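Local coordinates for protein bacterial regulatory proteins, tetR family (Corynebacterium glutamicum, PDB 3AQT) that probably represses transcription as a DNA-binding regulator of the TetR family and binds the inducer resorcinol in a pocket of its all-helical ligand domain, at residues A98-E103 with V153-L158; D118-F123 with T172-T176; A162-L167 with L180-T184. One frame throughout, in Å; residues are numbered along the deposited sequence.

Contact 1 (A98-E103 with V153-L158)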
loop_
_atom_site.group_PDB
_atom_site.type_symbol
_atom_site.label_atom_id
_atom_site.label_comp_id
_atom_site.label_asym_id
_atom_site.label_seq_id
_atom_site.Cartn_x
_atom_site.Cartn_y
_atom_site.Cartn_z
ATOM N N ALA B 98 11.850 -6.821 11.096
ATOM C CA ALA B 98 11.506 -5.574 10.411
ATOM C C ALA B 98 11.342 -4.445 11.434
ATOM O O ALA B 98 11.772 -3.319 11.194
ATOM C CB ALA B 98 10.215 -5.746 9.605
ATOM N N GLU B 99 10.721 -4.743 12.574
ATOM C CA GLU B 99 10.548 -3.724 13.607
ATOM C C GLU B 99 11.918 -3.222 14.039
ATOM O O GLU B 99 12.134 -2.016 14.196
ATOM C CB GLU B 99 9.807 -4.280 14.830
ATOM C CG GLU B 99 8.290 -4.304 14.692
ATOM C CD GLU B 99 7.575 -4.472 16.032
ATOM O OE1 GLU B 99 8.246 -4.475 17.088
ATOM O OE2 GLU B 99 6.331 -4.592 16.033
ATOM N N ASP B 100 12.844 -4.154 14.224
ATOM C CA ASP B 100 14.188 -3.814 14.638
ATOM C C ASP B 100 14.830 -2.884 13.610
ATOM O O ASP B 100 15.452 -1.888 13.966
ATOM C CB ASP B 100 15.016 -5.094 14.804
ATOM C CG ASP B 100 16.450 -4.814 15.219
ATOM O OD1 ASP B 100 16.670 -4.412 16.384
ATOM O OD2 ASP B 100 17.357 -4.994 14.378
ATOM N N ALA B 101 14.667 -3.199 12.331
ATOM C CA ALA B 101 15.245 -2.366 11.278
ATOM C C ALA B 101 14.613 -0.968 11.200
ATOM O O ALA B 101 15.318 0.040 11.128
ATOM C CB ALA B 101 15.122 -3.067 9.927
ATOM N N PHE B 102 13.286 -0.906 11.216
ATOM C CA PHE B 102 12.605 0.378 11.127
ATOM C C PHE B 102 12.821 1.246 12.361
ATOM O O PHE B 102 12.986 2.462 12.247
ATOM C CB PHE B 102 11.107 0.176 10.897
ATOM C CG PHE B 102 10.780 -0.570 9.639
ATOM C CD1 PHE B 102 11.543 -0.392 8.491
ATOM C CD2 PHE B 102 9.691 -1.434 9.596
ATOM C CE1 PHE B 102 11.230 -1.062 7.316
ATOM C CE2 PHE B 102 9.363 -2.114 8.427
ATOM C CZ PHE B 102 10.136 -1.928 7.280
ATOM N N GLU B 103 12.822 0.632 13.538
ATOM C CA GLU B 103 13.021 1.391 14.767
ATOM C C GLU B 103 14.428 1.992 14.827
ATOM O O GLU B 103 14.608 3.109 15.298
ATOM C CB GLU B 103 12.783 0.507 15.987
ATOM C CG GLU B 103 12.975 1.220 17.312
ATOM C CD GLU B 103 12.805 0.278 18.489
ATOM O OE1 GLU B 103 13.087 0.684 19.633
ATOM O OE2 GLU B 103 12.388 -0.879 18.270
ATOM N N VAL B 153 3.636 -2.982 10.185
ATOM C CA VAL B 153 4.877 -2.825 10.939
ATOM C C VAL B 153 5.325 -1.369 10.880
ATOM O O VAL B 153 5.642 -0.765 11.899
ATOM C CB VAL B 153 6.008 -3.728 10.382
ATOM C CG1 VAL B 153 7.304 -3.461 11.139
ATOM C CG2 VAL B 153 5.626 -5.200 10.512
ATOM N N LEU B 154 5.346 -0.804 9.681
ATOM C CA LEU B 154 5.729 0.586 9.518
ATOM C C LEU B 154 4.849 1.477 10.392
ATOM O O LEU B 154 5.334 2.418 11.019
ATOM C CB LEU B 154 5.615 1.002 8.050
ATOM C CG LEU B 154 6.728 0.464 7.153
ATOM C CD1 LEU B 154 6.386 0.693 5.695
ATOM C CD2 LEU B 154 8.036 1.140 7.517
HETATM N N MSE B 155 3.560 1.158 10.458
HETATM C CA MSE B 155 2.621 1.939 11.256
HETATM C C MSE B 155 2.834 1.839 12.756
HETATM O O MSE B 155 2.552 2.784 13.487
HETATM C CB MSE B 155 1.181 1.548 10.903
HETATM C CG MSE B 155 0.752 2.011 9.513
HETATM SE SE MSE B 155 0.395 3.932 9.367
HETATM C CE MSE B 155 2.125 4.608 9.796
ATOM N N ARG B 156 3.328 0.700 13.223
ATOM C CA ARG B 156 3.560 0.522 14.653
ATOM C C ARG B 156 4.820 1.250 15.093
ATOM O O ARG B 156 4.874 1.809 16.182
ATOM C CB ARG B 156 3.747 -0.960 15.014
ATOM C CG ARG B 156 2.597 -1.868 14.692
ATOM C CD ARG B 156 2.717 -3.166 15.465
ATOM N NE ARG B 156 3.792 -4.048 15.004
ATOM C CZ ARG B 156 3.620 -5.055 14.150
ATOM N NH1 ARG B 156 2.417 -5.311 13.650
ATOM N NH2 ARG B 156 4.643 -5.830 13.824
ATOM N N ILE B 157 5.835 1.228 14.241
ATOM C CA ILE B 157 7.118 1.831 14.571
ATOM C C ILE B 157 7.357 3.259 14.105
ATOM O O ILE B 157 7.740 4.106 14.910
ATOM C CB ILE B 157 8.276 0.953 14.039
ATOM C CG1 ILE B 157 8.073 -0.500 14.481
ATOM C CG2 ILE B 157 9.606 1.476 14.549
ATOM C CD1 ILE B 157 8.026 -0.788 16.009
ATOM N N LEU B 158 7.144 3.533 12.820
ATOM C CA LEU B 158 7.386 4.874 12.288
ATOM C C LEU B 158 6.147 5.757 12.197
ATOM O O LEU B 158 6.260 6.971 12.035
ATOM C CB LEU B 158 8.040 4.776 10.911
ATOM C CG LEU B 158 9.370 4.020 10.882
ATOM C CD1 LEU B 158 9.895 3.949 9.454
ATOM C CD2 LEU B 158 10.370 4.717 11.793
#
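In this TetR-family regulator, Phe102 of helix 90-111 packs against Val153 and Leu154 where that long helix is crossed by helix 150-157. The short segments run 9.6 Å apart at a crossing angle of -49°, with Glu99 facing Val153 and Glu103 facing Ile157. The Phe102 ring is met on two sides. Leu154 CD2 stands over the centre of one face in a CH-pi contact, 3.5 Å from the ring centroid, while Val153 CG1 comes to the ring edge, 3.5 Å from Phe102 CD2. With CG1 anti to its backbone N (chi1 176°), Val153 brings that methyl against both the ring edge and Ala98 CB. Further along, Ile157 CG2 lies against the helix backbone, 3.4 Å from Glu103 CA, and Leu158 CD2 reaches Phe102 O.

A salt bridge flanks this apolar layer. Arg156 approaches Glu99 side-on, and both its NE (2.8 Å) and its NH2 (3.0 Å) bond to the single oxygen Glu99 OE2, NE nearly along the C-O axis and NH2 on the anti side. The carboxylate and guanidinium planes are turned 58° apart, so this is not the flat, two-oxygen pairing. Ile157 CD1 sits over one face of the same carboxylate, 3.7 Å from Glu99 CD.

Gln95 of helix 90-111 takes a further bond from Arg156 NH2. Trp140 of helix 138-146 meets the Phe102 ring edge-to-face, and Phe188 of helix 180-199 touches Leu154 and Leu158, the latter a residue of the resorcinol pocket.

Contact 2 (D118-F123 with T172-T176). With RCO (resorcinol), chain D.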
loop_
_atom_site.group_PDB
_atom_site.type_symbol
_atom_site.label_atom_id
_atom_site.label_comp_id
_atom_site.label_asym_id
_atom_site.label_seq_id
_atom_site.Cartn_x
_atom_site.Cartn_y
_atom_site.Cartn_z
ATOM N N ASP B 118 12.193 23.836 9.507
ATOM C CA ASP B 118 11.064 23.624 8.611
ATOM C C ASP B 118 10.463 22.224 8.744
ATOM O O ASP B 118 11.107 21.220 8.417
ATOM C CB ASP B 118 11.512 23.852 7.170
ATOM C CG ASP B 118 10.355 24.032 6.223
ATOM O OD1 ASP B 118 9.221 23.635 6.564
ATOM O OD2 ASP B 118 10.587 24.569 5.121
ATOM N N PRO B 119 9.218 22.139 9.225
ATOM C CA PRO B 119 8.552 20.847 9.388
ATOM C C PRO B 119 8.504 20.099 8.057
ATOM O O PRO B 119 8.567 18.870 8.012
ATOM C CB PRO B 119 7.155 21.234 9.891
ATOM C CG PRO B 119 7.395 22.530 10.599
ATOM C CD PRO B 119 8.347 23.239 9.664
ATOM N N ALA B 120 8.401 20.850 6.971
ATOM C CA ALA B 120 8.341 20.252 5.648
ATOM C C ALA B 120 9.645 19.549 5.313
ATOM O O ALA B 120 9.641 18.544 4.609
ATOM C CB ALA B 120 8.039 21.318 4.595
ATOM N N GLU B 121 10.760 20.072 5.821
ATOM C CA GLU B 121 12.060 19.471 5.537
ATOM C C GLU B 121 12.280 18.237 6.402
ATOM O O GLU B 121 12.929 17.278 5.984
ATOM C CB GLU B 121 13.187 20.475 5.778
ATOM C CG GLU B 121 14.378 20.272 4.853
ATOM C CD GLU B 121 15.535 21.223 5.150
ATOM O OE1 GLU B 121 15.276 22.410 5.462
ATOM O OE2 GLU B 121 16.705 20.787 5.056
ATOM N N VAL B 122 11.738 18.271 7.614
ATOM C CA VAL B 122 11.863 17.152 8.526
ATOM C C VAL B 122 11.151 15.952 7.909
ATOM O O VAL B 122 11.704 14.855 7.828
ATOM C CB VAL B 122 11.212 17.474 9.900
ATOM C CG1 VAL B 122 11.215 16.240 10.786
ATOM C CG2 VAL B 122 11.966 18.605 10.579
ATOM N N PHE B 123 9.919 16.184 7.470
ATOM C CA PHE B 123 9.087 15.150 6.868
ATOM C C PHE B 123 9.687 14.632 5.572
ATOM O O PHE B 123 9.795 13.421 5.367
ATOM C CB PHE B 123 7.695 15.720 6.608
ATOM C CG PHE B 123 6.703 14.714 6.112
ATOM C CD1 PHE B 123 6.498 13.520 6.794
ATOM C CD2 PHE B 123 5.932 14.985 4.983
ATOM C CE1 PHE B 123 5.540 12.612 6.363
ATOM C CE2 PHE B 123 4.971 14.082 4.544
ATOM C CZ PHE B 123 4.775 12.892 5.238
ATOM N N THR B 172 2.012 24.716 12.650
ATOM C CA THR B 172 2.696 25.918 12.184
ATOM C C THR B 172 2.158 26.463 10.861
ATOM O O THR B 172 2.755 27.373 10.275
ATOM C CB THR B 172 4.211 25.680 12.011
ATOM O OG1 THR B 172 4.435 24.754 10.941
ATOM C CG2 THR B 172 4.810 25.134 13.296
ATOM N N GLY B 173 1.043 25.905 10.391
ATOM C CA GLY B 173 0.458 26.349 9.138
ATOM C C GLY B 173 1.233 25.944 7.891
ATOM O O GLY B 173 0.922 26.394 6.787
ATOM N N ARG B 174 2.248 25.102 8.055
ATOM C CA ARG B 174 3.051 24.646 6.925
ATOM C C ARG B 174 2.287 23.624 6.079
ATOM O O ARG B 174 2.440 23.583 4.864
ATOM C CB ARG B 174 4.343 24.007 7.428
ATOM C CG ARG B 174 5.394 23.763 6.355
ATOM C CD ARG B 174 5.956 25.073 5.840
ATOM N NE ARG B 174 7.252 24.907 5.185
ATOM C CZ ARG B 174 7.501 25.261 3.926
ATOM N NH1 ARG B 174 6.539 25.791 3.180
ATOM N NH2 ARG B 174 8.719 25.113 3.423
ATOM N N PHE B 175 1.469 22.802 6.729
ATOM C CA PHE B 175 0.703 21.778 6.033
ATOM C C PHE B 175 -0.799 21.999 6.133
ATOM O O PHE B 175 -1.282 22.670 7.047
ATOM C CB PHE B 175 0.984 20.382 6.614
ATOM C CG PHE B 175 2.424 19.966 6.583
ATOM C CD1 PHE B 175 3.262 20.361 5.556
ATOM C CD2 PHE B 175 2.928 19.136 7.573
ATOM C CE1 PHE B 175 4.589 19.932 5.518
ATOM C CE2 PHE B 175 4.249 18.700 7.546
ATOM C CZ PHE B 175 5.081 19.099 6.518
ATOM N N THR B 176 -1.527 21.408 5.189
ATOM C CA THR B 176 -2.982 21.456 5.175
ATOM C C THR B 176 -3.401 19.992 5.153
ATOM O O THR B 176 -3.151 19.289 4.175
ATOM C CB THR B 176 -3.526 22.152 3.916
ATOM O OG1 THR B 176 -3.151 23.533 3.934
ATOM C CG2 THR B 176 -5.049 22.039 3.858
HETATM C C1 RCO D . 9.628 9.013 10.275
HETATM C C2 RCO D . 9.299 10.403 10.339
HETATM C C3 RCO D . 8.592 11.015 9.268
HETATM C C4 RCO D . 8.218 10.241 8.155
HETATM C C5 RCO D . 8.539 8.876 8.092
HETATM C C6 RCO D . 9.247 8.257 9.157
HETATM O O1 RCO D . 10.322 8.421 11.326
HETATM O O3 RCO D . 8.261 12.367 9.299
#
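Asp118 N-caps helix 119-134 and at the same time pairs with Arg174, tying the start of that helix to the loop between helices 159-171 and 180-199 in the ligand domain of this TetR-family protein. The salt bridge is side-on and uses both carboxylate oxygens: Arg174 NE gives a nearly straight bond of 2.7 Å to Asp118 OD1 (174°), and Arg174 NH2 reaches the syn lone pair of Asp118 OD2 at 2.6 Å. The two planes are only 26° apart, so carboxylate and guanidinium lie nearly coplanar and meet edge to edge.

OD1 has a second donor. Ala120 N bonds to Asp118 OD1 at 2.9 Å from above the carboxylate plane, the capping bond that satisfies an amide of the first helical turn. Asp118 CG is anti to the backbone N (chi1 -164°), which lets one carboxylate serve both its own helix and the loop. OD2 has, besides Arg174, a long and weak ion pair with Arg234. The backbone O of Asp118 in turn accepts from Glu121 N and Val122 N. The positive charge of Arg174 is shared, since NH1 forms a salt bridge with Glu227 of helix 225-231. In the loop, Phe175 is backbone-bonded to Gly169, whose O also takes a weak bond from Thr172 OG1.

Beneath the polar pair lies an apolar layer. Ala120 CB touches both Arg174 NE and Phe175 CE1, and the Phe175 ring presents its edge to Ala120 CA, 3.6 Å from CZ. Phe123, one turn on, carries the contact to the resorcinol pocket: Phe175 CZ approaches its CB, and resorcinol O3 lies near the plane of the Phe123 ring, 3.3 Å from CD1.

Contact 3 (A162-L167 with L180-T184). With RCO (resorcinol), chain D.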
loop_
_atom_site.group_PDB
_atom_site.type_symbol
_atom_site.label_atom_id
_atom_site.label_comp_id
_atom_site.label_asym_id
_atom_site.label_seq_id
_atom_site.Cartn_x
_atom_site.Cartn_y
_atom_site.Cartn_z
ATOM N N ALA B 162 5.919 9.847 12.250
ATOM C CA ALA B 162 5.460 10.577 11.080
ATOM C C ALA B 162 4.279 11.452 11.472
ATOM O O ALA B 162 4.203 12.612 11.090
ATOM C CB ALA B 162 5.053 9.607 9.981
ATOM N N ARG B 163 3.362 10.891 12.244
ATOM C CA ARG B 163 2.193 11.639 12.665
ATOM C C ARG B 163 2.648 12.882 13.429
ATOM O O ARG B 163 2.120 13.975 13.232
ATOM C CB ARG B 163 1.299 10.753 13.545
ATOM C CG ARG B 163 -0.106 11.286 13.759
ATOM C CD ARG B 163 -0.939 10.319 14.586
ATOM N NE ARG B 163 -2.355 10.676 14.601
ATOM C CZ ARG B 163 -2.860 11.701 15.277
ATOM N NH1 ARG B 163 -2.064 12.477 16.003
ATOM N NH2 ARG B 163 -4.158 11.954 15.227
ATOM N N ARG B 164 3.637 12.704 14.298
ATOM C CA ARG B 164 4.178 13.796 15.091
ATOM C C ARG B 164 4.690 14.892 14.167
ATOM O O ARG B 164 4.344 16.065 14.319
ATOM C CB ARG B 164 5.343 13.292 15.945
ATOM C CG ARG B 164 6.105 14.391 16.682
ATOM C CD ARG B 164 7.475 13.903 17.090
ATOM N NE ARG B 164 8.302 13.609 15.925
ATOM C CZ ARG B 164 9.243 12.670 15.886
ATOM N NH1 ARG B 164 9.480 11.918 16.955
ATOM N NH2 ARG B 164 9.949 12.485 14.778
ATOM N N ASP B 165 5.529 14.496 13.215
ATOM C CA ASP B 165 6.092 15.445 12.275
ATOM C C ASP B 165 4.989 16.160 11.499
ATOM O O ASP B 165 5.066 17.366 11.278
ATOM C CB ASP B 165 7.072 14.745 11.321
ATOM C CG ASP B 165 8.368 14.328 12.013
ATOM O OD1 ASP B 165 8.649 14.832 13.120
ATOM O OD2 ASP B 165 9.123 13.508 11.448
ATOM N N LEU B 166 3.957 15.428 11.098
ATOM C CA LEU B 166 2.852 16.027 10.366
ATOM C C LEU B 166 2.037 16.965 11.249
ATOM O O LEU B 166 1.635 18.039 10.808
ATOM C CB LEU B 166 1.950 14.944 9.783
ATOM C CG LEU B 166 2.559 14.150 8.622
ATOM C CD1 LEU B 166 1.568 13.071 8.181
ATOM C CD2 LEU B 166 2.904 15.088 7.455
ATOM N N LEU B 167 1.791 16.568 12.493
ATOM C CA LEU B 167 1.040 17.412 13.412
ATOM C C LEU B 167 1.785 18.727 13.603
ATOM O O LEU B 167 1.187 19.800 13.663
ATOM C CB LEU B 167 0.884 16.734 14.769
ATOM C CG LEU B 167 0.222 17.639 15.813
ATOM C CD1 LEU B 167 -1.157 18.082 15.311
ATOM C CD2 LEU B 167 0.118 16.904 17.143
ATOM N N LEU B 180 -5.479 13.532 10.088
ATOM C CA LEU B 180 -4.128 13.172 10.478
ATOM C C LEU B 180 -3.774 11.688 10.368
ATOM O O LEU B 180 -2.666 11.338 9.946
ATOM C CB LEU B 180 -3.895 13.665 11.899
ATOM C CG LEU B 180 -2.517 14.200 12.266
ATOM C CD1 LEU B 180 -1.942 15.060 11.151
ATOM C CD2 LEU B 180 -2.667 15.007 13.545
ATOM N N ASP B 181 -4.698 10.814 10.757
ATOM C CA ASP B 181 -4.446 9.384 10.673
ATOM C C ASP B 181 -4.401 8.945 9.220
ATOM O O ASP B 181 -3.596 8.089 8.840
ATOM C CB ASP B 181 -5.517 8.599 11.430
ATOM C CG ASP B 181 -5.515 8.901 12.923
ATOM O OD1 ASP B 181 -4.422 9.077 13.507
ATOM O OD2 ASP B 181 -6.607 8.952 13.521
ATOM N N LEU B 182 -5.259 9.547 8.402
ATOM C CA LEU B 182 -5.307 9.230 6.987
ATOM C C LEU B 182 -3.990 9.605 6.319
ATOM O O LEU B 182 -3.425 8.820 5.564
ATOM C CB LEU B 182 -6.450 9.986 6.309
ATOM C CG LEU B 182 -6.500 9.761 4.792
ATOM C CD1 LEU B 182 -6.960 8.332 4.520
ATOM C CD2 LEU B 182 -7.439 10.757 4.126
ATOM N N ALA B 183 -3.493 10.805 6.602
ATOM C CA ALA B 183 -2.245 11.250 5.999
ATOM C C ALA B 183 -1.101 10.341 6.406
ATOM O O ALA B 183 -0.219 10.041 5.607
ATOM C CB ALA B 183 -1.943 12.687 6.403
ATOM N N THR B 184 -1.110 9.895 7.649
ATOM C CA THR B 184 -0.045 9.016 8.109
ATOM C C THR B 184 -0.095 7.661 7.402
ATOM O O THR B 184 0.911 7.182 6.881
ATOM C CB THR B 184 -0.129 8.791 9.641
ATOM O OG1 THR B 184 0.045 10.048 10.309
ATOM C CG2 THR B 184 0.957 7.817 10.105
HETATM C C1 RCO D . 9.628 9.013 10.275
HETATM C C2 RCO D . 9.299 10.403 10.339
HETATM C C3 RCO D . 8.592 11.015 9.268
HETATM C C4 RCO D . 8.218 10.241 8.155
HETATM C C5 RCO D . 8.539 8.876 8.092
HETATM C C6 RCO D . 9.247 8.257 9.157
HETATM O O1 RCO D . 10.322 8.421 11.326
HETATM O O3 RCO D . 8.261 12.367 9.299
#
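Arg163 and Asp181 form a salt bridge between helices 159-171 and 180-199, consecutive helices of the TetR-type ligand domain whose short segments cross at 123° with their axes 9.6 Å apart. Arg163 NE donates a 2.8 Å bond to Asp181 OD1, in the guanidinium plane and nearly head-on to the oxygen; NH2 adds only a weak bond to the same atom. The arginine gets there by running extended from CG to NE, with CG anti to the backbone N (chi1 -165°). Leu180 lies across its flat end, CD2 resting 3.4 Å above the guanidinium plane and displaced toward the rim, and the same methyl meets Leu167 CD1.

Leu180 CD1 faces Leu166 CB, and deeper in Leu166 CD1 packs on Ala183 CB. Thr184 comes closest to the partner helix through its hydroxyl, 3.5 Å from Arg163 CB. That group is turned back: OG1 donates to Leu180 O, which also accepts from Thr184 N on the opposite face of the carbonyl plane, so the hydroxyl of the buried Thr184 finds its partner within its own helix. Phe123 and Phe175 cover Leu166 from beyond the two segments, and Met197 of the second subunit packs on Asp181.

The pocket begins beside this interface: Ala162 CB is 3.7 Å from resorcinol C4. Asp165, by contrast, lies on the side turned from helix 180-199. Arg164 grips its OD1 side-on with NE and NH2, both from the same face of the carboxylate, and is itself held by Asp110; this probably steadies Asp165, whose OD2 accepts a 2.6 Å hydrogen bond from resorcinol O3.

Overall arrangement
All three contacts border the resorcinol pocket, to which contact 1 contributes Leu158, contact 2 Phe123, and contact 3 Ala162 and Asp165. Contacts 2 and 3 are neighbours, their centres about 11 Å apart: Leu166 CD2 lies 3.6 Å from Phe123 CZ, and Val122 CG1 is 3.5 Å from Asp165 OD2, the carboxylate oxygen that holds the ligand. Contact 1 lies nearer the centre of the chain. It meets contact 3, centres about 16 Å apart, through selenomethionine Met155 CE against Thr184 CG2 at 3.4 Å, but stays about 8 Å from contact 2 at the nearest atoms. Helix 159-171, directly after helix 150-157, thus runs from contact 1 past the ligand to the loop of contact 2.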